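Local atomic coordinates of mialostatin (Ixodes ricinus, PDB entry 6ZTK), a protein that inhibits papain-like cysteine proteases, blocking several digestive cathepsins of the tick midgut as well as host cathepsins B, C, H, K, L and S. Residues Val78-Lys83 and Ile119-Trp124; Leu46-Val51 and Asp62-Leu67. All blocks are in the same frame, centred on the assembly; numbering follows the deposited sequence.

Interaction 1 of 2, residues Val78-Lys83 and Ile119-Trp124; sequences VNYKLK and IYTVPW. With TRT (fragment of triton X-100), chain C.
A short antiparallel ladder between strands 78-92 and 113-122 joins the bases of two loops, the QxVxG hairpin just before Val78 and the Pro-Trp loop at Pro123-Trp124, which probably wedge into the protease active-site cleft as in other cystatins. Tyr80 and Ile119 form a hydrogen-bonded pair: Tyr80 N gives to Ile119 O at 2.9 Å, and Ile119 N returns to Tyr80 O. Two residues away, Val78 and Thr121 form the next hydrogen-bonded pair, and Val78 O takes a second donor, Thr121 OG1, at 2.7 Å. The two donors reach this oxygen from opposite faces of its plane. A chi1 of 74°, which sets the hydroxyl between the backbone N and the carbonyl carbon, brings Thr121 OG1 to Val78 O. A water donates a hydrogen bond to Thr121 OG1 (2.8 Å) and also bonds Tyr80 OH, while Tyr80 CE1 brings the ring edge to within 3.7 Å of Thr121 OG1.

The other face of the sheet carries the non-hydrogen-bonded pair Asn79 and Tyr120. Asn79 OD1 lies in the plane of the Tyr120 ring, at its edge, 3.2 Å from CD1, with amide and ring planes 28° apart; ND2 is held by the carbonyls of Gln73 and Val75. Over one face of the same ring lies the detergent fragment, its C16 3.7 Å from Tyr120 CE1. Past the ladder, Val78 CG2 rests on the ring of Pro123.

Buried Asn79 OD1 has no hydrogen-bond donor, so the polarised C-H edge of Tyr120 probably offers it weak electrostatic compensation, whereas Val78 O is gripped by two donors from the same residue.

Interaction 2 of 2, residues Leu46-Val51 and Asp62-Leu67; sequences LAHYAV and DTVLEL. With SO4 (sulfate ion), chain D.
Asp62 meets the helix through its backbone: its O faces Val51 CG2 in one of the two conformers of that valine, and its N gives a hydrogen bond to a water that in turn donates to Val51 O, 2.8 Å away. The Asp62 carboxylate forms a salt bridge with Arg58.

Thr63 follows with its hydroxyl anti to the backbone N (chi1 -168°), lying alongside His48 and pointing the same way. OG1 stands at the edge of the imidazole, in its plane and 3.5 Å from CE1. Tyr99 OH bonds both this hydroxyl and His48 ND1, a shared partner that would help to fix the turn of the ring.

Val64 packs between strand and helix. Its CG2 lies over the centre of the His48 face, a CH-pi contact 3.9 Å from the centroid and only 11° off the normal, and the same methyl reaches Ala47 CB at 4.0 Å and, in the same Val51 conformer, Val51 CG1. At NE2, next to CE1 on the ring edge, His48 donates to O1 of a sulfate probably from the crystallisation liquor; at 2.5 Å the NE2-O1 bond is unusually short and its length doubtful.

The chain turns a corner at Leu65, after which Leu67 CD1 comes back loosely to Ala47 CB, 4.4 Å away. With strand 62-64 running nearly antiparallel to the helix segment (170°), the contact is one part of the cystatin fold, in which a curved antiparallel sheet wraps round a helix.

How the interactions relate
Along the chain the two interactions come in series: interaction 2 closes, between helix 41-52 and strand 60-74, before interaction 1 opens between strands 78-92 and 113-122. Their centres lie 14 Å apart, yet they share one sheet, in which 60-74 and 78-92 are neighbours. Interaction 2 sits near the centre of the chain; interaction 1 lies further out. The helix makes the join, since Leu46 packs on Tyr80, Leu82 and Ile119, with Ile119 CD1 3.3 Å from Leu46 O, while Leu82 CD1 approaches Ala47 N. Interaction 2 thus packs the helix on the sheet, and interaction 1 lies at the end bearing the QxVxG and Pro-Trp loops, so one hydrophobic core connects the helix with the probable protease-binding edge.

Interaction 1 of 2, residues Val78-Lys83 and Ile119-Trp124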
loop_
_atom_site.group_PDB
_atom_site.type_symbol
_atom_site.label_atom_id
_atom_site.label_comp_id
_atom_site.label_asym_id
_atom_site.label_seq_id
_atom_site.Cartn_x
_atom_site.Cartn_y
_atom_site.Cartn_z
ATOM N N VAL A 78 5.726 -15.928 1.008
ATOM C CA VAL A 78 6.650 -14.806 0.936
ATOM C C VAL A 78 5.970 -13.551 1.428
ATOM O O VAL A 78 4.902 -13.216 0.943
ATOM C CB VAL A 78 7.147 -14.629 -0.515
ATOM C CG1 VAL A 78 8.233 -13.586 -0.530
ATOM C CG2 VAL A 78 7.634 -15.955 -1.080
ATOM N N ASN A 79 6.536 -12.949 2.456
ATOM C CA ASN A 79 5.911 -11.841 3.189
ATOM C C ASN A 79 6.674 -10.550 2.908
ATOM O O ASN A 79 7.925 -10.557 2.893
ATOM C CB ASN A 79 5.913 -12.124 4.685
ATOM C CG ASN A 79 5.185 -13.414 4.979
ATOM O OD1 ASN A 79 3.952 -13.425 4.972
ATOM N ND2 ASN A 79 5.914 -14.499 5.150
ATOM N N TYR A 80 5.920 -9.478 2.743
ATOM C CA TYR A 80 6.459 -8.150 2.389
ATOM C C TYR A 80 6.021 -7.160 3.448
ATOM O O TYR A 80 4.817 -7.045 3.751
ATOM C CB TYR A 80 5.944 -7.698 1.019
ATOM C CG TYR A 80 6.361 -8.576 -0.102
ATOM C CD1 TYR A 80 5.595 -9.698 -0.409
ATOM C CD2 TYR A 80 7.514 -8.391 -0.836
ATOM C CE1 TYR A 80 5.968 -10.563 -1.411
ATOM C CE2 TYR A 80 7.910 -9.261 -1.830
ATOM C CZ TYR A 80 7.110 -10.337 -2.152
ATOM O OH TYR A 80 7.566 -11.209 -3.106
ATOM N N LYS A 81 6.957 -6.450 4.052
ATOM C CA LYS A 81 6.660 -5.369 5.001
ATOM C C LYS A 81 6.988 -4.061 4.278
ATOM O O LYS A 81 8.170 -3.839 3.936
ATOM C CB LYS A 81 7.450 -5.511 6.306
ATOM C CG LYS A 81 7.164 -4.404 7.287
ATOM C CD LYS A 81 7.891 -4.665 8.620
ATOM C CE LYS A 81 7.664 -3.505 9.563
ATOM N NZ LYS A 81 8.487 -3.643 10.796
ATOM N N LEU A 82 5.949 -3.289 3.988
ATOM C CA LEU A 82 6.050 -2.074 3.137
ATOM C C LEU A 82 5.801 -0.847 3.988
ATOM O O LEU A 82 4.796 -0.789 4.726
ATOM C CB LEU A 82 5.011 -2.168 2.032
ATOM C CG LEU A 82 5.034 -3.444 1.213
ATOM C CD1 LEU A 82 3.880 -3.397 0.192
ATOM C CD2 LEU A 82 6.330 -3.613 0.499
ATOM N N LYS A 83 6.649 0.167 3.799
ATOM C CA LYS A 83 6.420 1.478 4.425
ATOM C C LYS A 83 6.299 2.534 3.344
ATOM O O LYS A 83 7.166 2.554 2.491
ATOM C CB LYS A 83 7.563 1.848 5.364
ATOM C CG LYS A 83 7.340 3.176 6.073
ATOM C CD LYS A 83 8.596 3.553 6.884
ATOM C CE LYS A 83 8.426 4.901 7.551
ATOM N NZ LYS A 83 9.672 5.268 8.284
ATOM N N ILE A 119 2.081 -7.824 3.839
ATOM C CA ILE A 119 1.321 -8.620 2.853
ATOM C C ILE A 119 1.903 -10.034 2.841
ATOM O O ILE A 119 3.118 -10.203 2.638
ATOM C CB ILE A 119 1.357 -7.976 1.482
ATOM C CG1 ILE A 119 0.797 -6.555 1.547
ATOM C CG2 ILE A 119 0.582 -8.819 0.491
ATOM C CD1 ILE A 119 0.775 -5.945 0.203
ATOM N N TYR A 120 1.015 -10.995 3.020
ATOM C CA TYR A 120 1.352 -12.436 2.889
ATOM C C TYR A 120 1.066 -12.866 1.457
ATOM O O TYR A 120 -0.038 -12.582 0.954
ATOM C CB TYR A 120 0.503 -13.224 3.856
ATOM C CG TYR A 120 0.533 -14.706 3.708
ATOM C CD1 TYR A 120 1.629 -15.433 4.112
ATOM C CD2 TYR A 120 -0.563 -15.365 3.207
ATOM C CE1 TYR A 120 1.688 -16.806 4.004
ATOM C CE2 TYR A 120 -0.534 -16.757 3.090
ATOM C CZ TYR A 120 0.586 -17.466 3.497
ATOM O OH TYR A 120 0.585 -18.839 3.414
ATOM N N THR A 121 1.993 -13.539 0.815
ATOM C CA THR A 121 1.739 -14.065 -0.540
ATOM C C THR A 121 2.115 -15.526 -0.635
ATOM O O THR A 121 3.010 -16.024 0.073
ATOM C CB THR A 121 2.518 -13.275 -1.592
ATOM O OG1 THR A 121 3.913 -13.579 -1.578
ATOM C CG2 THR A 121 2.350 -11.786 -1.443
ATOM N N VAL A 122 1.432 -16.209 -1.558
ATOM C CA VAL A 122 1.787 -17.597 -1.943
ATOM C C VAL A 122 1.956 -17.551 -3.457
ATOM O O VAL A 122 0.986 -17.564 -4.209
ATOM C CB VAL A 122 0.762 -18.612 -1.436
ATOM C CG1 VAL A 122 1.257 -19.999 -1.810
ATOM C CG2 VAL A 122 0.456 -18.493 0.039
ATOM N N PRO A 123 3.160 -17.297 -3.964
ATOM C CA PRO A 123 3.337 -16.954 -5.380
ATOM C C PRO A 123 2.852 -18.075 -6.300
ATOM O O PRO A 123 2.268 -17.747 -7.342
ATOM C CB PRO A 123 4.820 -16.655 -5.570
ATOM C CG PRO A 123 5.454 -16.679 -4.205
ATOM C CD PRO A 123 4.376 -17.005 -3.213
ATOM N N TRP A 124 3.066 -19.311 -5.892
ATOM C CA TRP A 124 2.695 -20.480 -6.735
ATOM C C TRP A 124 1.196 -20.689 -6.730
ATOM O O TRP A 124 0.767 -21.528 -7.551
ATOM C CB TRP A 124 3.399 -21.753 -6.298
ATOM C CG TRP A 124 3.153 -22.220 -4.906
ATOM C CD1 TRP A 124 2.202 -23.106 -4.468
ATOM C CD2 TRP A 124 3.858 -21.789 -3.725
ATOM N NE1 TRP A 124 2.315 -23.306 -3.139
ATOM C CE2 TRP A 124 3.325 -22.503 -2.626
ATOM C CE3 TRP A 124 4.928 -20.918 -3.481
ATOM C CZ2 TRP A 124 3.825 -22.381 -1.333
ATOM C CZ3 TRP A 124 5.379 -20.766 -2.193
ATOM C CH2 TRP A 124 4.834 -21.471 -1.122
HETATM O O24 TRT C . -6.948 -16.448 9.959
HETATM C C23 TRT C . -6.525 -16.772 8.667
HETATM C C22 TRT C . -6.439 -15.482 7.887
HETATM O O21 TRT C . -5.139 -15.330 7.321
HETATM C C20 TRT C . -4.197 -14.670 8.161
HETATM C C19 TRT C . -2.972 -15.545 8.324
HETATM O O18 TRT C . -2.425 -15.852 7.048
HETATM C C17 TRT C . -1.554 -16.989 7.051
HETATM C C16 TRT C . -0.099 -16.601 7.282
HETATM O O15 TRT C . -0.039 -15.420 8.095
HETATM C C12 TRT C . 1.137 -15.110 8.744
HETATM C C13 TRT C . 2.387 -15.278 8.172
HETATM C C14 TRT C . 3.531 -14.934 8.879
HETATM C C11 TRT C . 1.040 -14.561 10.006
HETATM C C10 TRT C . 2.186 -14.194 10.686
HETATM C C9 TRT C . 3.455 -14.394 10.167
HETATM C C6 TRT C . 4.710 -14.094 11.004
HETATM C C8 TRT C . 5.000 -15.482 11.576
HETATM C C7 TRT C . 4.486 -13.167 12.208
HETATM C C5 TRT C . 5.982 -13.769 10.176
HETATM C C1 TRT C . 6.245 -12.391 9.532
HETATM C C2 TRT C . 6.728 -11.425 10.606
HETATM C C4 TRT C . 4.991 -11.833 8.889
HETATM C C3 TRT C . 7.321 -12.535 8.450
HETATM O O HOH W 1 5.355 -12.775 -3.823
#

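Interaction 2 of 2, residues Leu46-Val51 and Asp62-Leu67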
loop_
_atom_site.group_PDB
_atom_site.type_symbol
_atom_site.label_atom_id
_atom_site.label_comp_id
_atom_site.label_asym_id
_atom_site.label_seq_id
_atom_site.Cartn_x
_atom_site.Cartn_y
_atom_site.Cartn_z
ATOM N N LEU A 46 2.601 -3.932 -4.972
ATOM C CA LEU A 46 2.073 -4.474 -3.713
ATOM C C LEU A 46 1.586 -3.365 -2.780
ATOM O O LEU A 46 0.606 -3.576 -2.036
ATOM C CB LEU A 46 3.144 -5.335 -3.025
ATOM C CG LEU A 46 3.409 -6.643 -3.723
ATOM C CD1 LEU A 46 4.668 -7.289 -3.161
ATOM C CD2 LEU A 46 2.212 -7.547 -3.502
ATOM N N ALA A 47 2.249 -2.213 -2.732
ATOM C CA ALA A 47 1.742 -1.095 -1.920
ATOM C C ALA A 47 0.397 -0.600 -2.412
ATOM O O ALA A 47 -0.492 -0.316 -1.625
ATOM C CB ALA A 47 2.790 0.011 -1.872
ATOM N N HIS A 48 0.242 -0.519 -3.737
ATOM C CA HIS A 48 -1.067 -0.131 -4.308
ATOM C C HIS A 48 -2.113 -1.206 -3.947
ATOM O O HIS A 48 -3.243 -0.845 -3.604
ATOM C CB HIS A 48 -0.961 0.078 -5.808
ATOM C CG HIS A 48 -0.414 1.423 -6.161
ATOM N ND1 HIS A 48 -1.170 2.587 -6.039
ATOM C CD2 HIS A 48 0.807 1.801 -6.615
ATOM C CE1 HIS A 48 -0.381 3.628 -6.339
ATOM N NE2 HIS A 48 0.831 3.184 -6.673
ATOM N N TYR A 49 -1.719 -2.475 -3.988
ATOM C CA TYR A 49 -2.660 -3.522 -3.551
ATOM C C TYR A 49 -3.116 -3.232 -2.114
ATOM O O TYR A 49 -4.291 -3.245 -1.780
ATOM C CB TYR A 49 -2.119 -4.931 -3.705
ATOM C CG TYR A 49 -3.073 -5.911 -3.123
ATOM C CD1 TYR A 49 -4.291 -6.197 -3.730
ATOM C CD2 TYR A 49 -2.774 -6.552 -1.928
ATOM C CE1 TYR A 49 -5.188 -7.102 -3.147
ATOM C CE2 TYR A 49 -3.649 -7.464 -1.375
ATOM C CZ TYR A 49 -4.871 -7.684 -1.944
ATOM O OH TYR A 49 -5.731 -8.600 -1.339
ATOM N N ALA A 50 -2.157 -2.953 -1.217
ATOM C CA ALA A 50 -2.477 -2.747 0.192
ATOM C C ALA A 50 -3.473 -1.610 0.324
ATOM O O ALA A 50 -4.449 -1.692 1.041
ATOM C CB ALA A 50 -1.202 -2.466 0.965
ATOM N N VAL A 51 -3.211 -0.451 -0.310
ATOM C CA VAL A 51 -4.126 0.735 -0.144
ATOM C C VAL A 51 -5.510 0.407 -0.704
ATOM O O VAL A 51 -6.491 0.900 -0.131
ATOM C CB VAL A 51 -3.640 2.067 -0.773
ATOM C CG1 VAL A 51 -2.315 2.484 -0.200
ATOM C CG2 VAL A 51 -3.650 2.150 -2.281
ATOM N N ASP A 62 -7.469 5.990 -0.428
ATOM C CA ASP A 62 -6.100 6.560 -0.486
ATOM C C ASP A 62 -5.383 6.069 -1.726
ATOM O O ASP A 62 -5.715 5.008 -2.327
ATOM C CB ASP A 62 -5.335 6.220 0.789
ATOM C CG ASP A 62 -5.887 6.984 1.939
ATOM O OD1 ASP A 62 -6.323 8.172 1.752
ATOM O OD2 ASP A 62 -5.968 6.307 3.031
ATOM N N THR A 63 -4.250 6.723 -2.053
ATOM C CA THR A 63 -3.306 6.200 -3.011
ATOM C C THR A 63 -1.884 6.402 -2.490
ATOM O O THR A 63 -1.722 7.125 -1.500
ATOM C CB THR A 63 -3.518 6.787 -4.424
ATOM O OG1 THR A 63 -2.749 6.037 -5.349
ATOM C CG2 THR A 63 -3.147 8.254 -4.526
ATOM N N VAL A 64 -0.972 5.673 -3.065
ATOM C CA VAL A 64 0.474 5.693 -2.682
ATOM C C VAL A 64 1.158 6.886 -3.335
ATOM O O VAL A 64 1.065 7.027 -4.610
ATOM C CB VAL A 64 1.181 4.406 -3.066
ATOM C CG1 VAL A 64 2.612 4.437 -2.570
ATOM C CG2 VAL A 64 0.492 3.169 -2.517
ATOM N N LEU A 65 1.867 7.672 -2.525
ATOM C CA LEU A 65 2.800 8.699 -3.098
ATOM C C LEU A 65 4.195 8.138 -3.278
ATOM O O LEU A 65 4.744 8.178 -4.410
ATOM C CB LEU A 65 2.829 9.918 -2.199
ATOM C CG LEU A 65 1.597 10.789 -2.182
ATOM C CD1 LEU A 65 1.701 11.863 -1.118
ATOM C CD2 LEU A 65 1.364 11.426 -3.572
ATOM N N GLU A 66 4.778 7.538 -2.254
ATOM C CA GLU A 66 6.149 7.032 -2.343
ATOM C C GLU A 66 6.283 5.753 -1.505
ATOM O O GLU A 66 5.858 5.769 -0.331
ATOM C CB GLU A 66 7.113 8.091 -1.825
ATOM C CG GLU A 66 8.554 7.722 -1.937
ATOM C CD GLU A 66 9.512 8.834 -1.523
ATOM O OE1 GLU A 66 9.042 9.884 -1.028
ATOM O OE2 GLU A 66 10.741 8.592 -1.591
ATOM N N LEU A 67 6.922 4.751 -2.089
ATOM C CA LEU A 67 7.364 3.568 -1.312
ATOM C C LEU A 67 8.692 3.929 -0.690
ATOM O O LEU A 67 9.694 4.208 -1.425
ATOM C CB LEU A 67 7.413 2.349 -2.220
ATOM C CG LEU A 67 7.838 1.049 -1.562
ATOM C CD1 LEU A 67 6.904 0.641 -0.427
ATOM C CD2 LEU A 67 7.891 -0.062 -2.590
HETATM S S SO4 D . 3.948 4.393 -7.276
HETATM O O1 SO4 D . 2.735 4.880 -6.659
HETATM O O2 SO4 D . 4.962 4.149 -6.267
HETATM O O3 SO4 D . 4.417 5.400 -8.193
HETATM O O4 SO4 D . 3.691 3.166 -8.005
HETATM O O HOH W 2 -7.613 3.321 0.638
#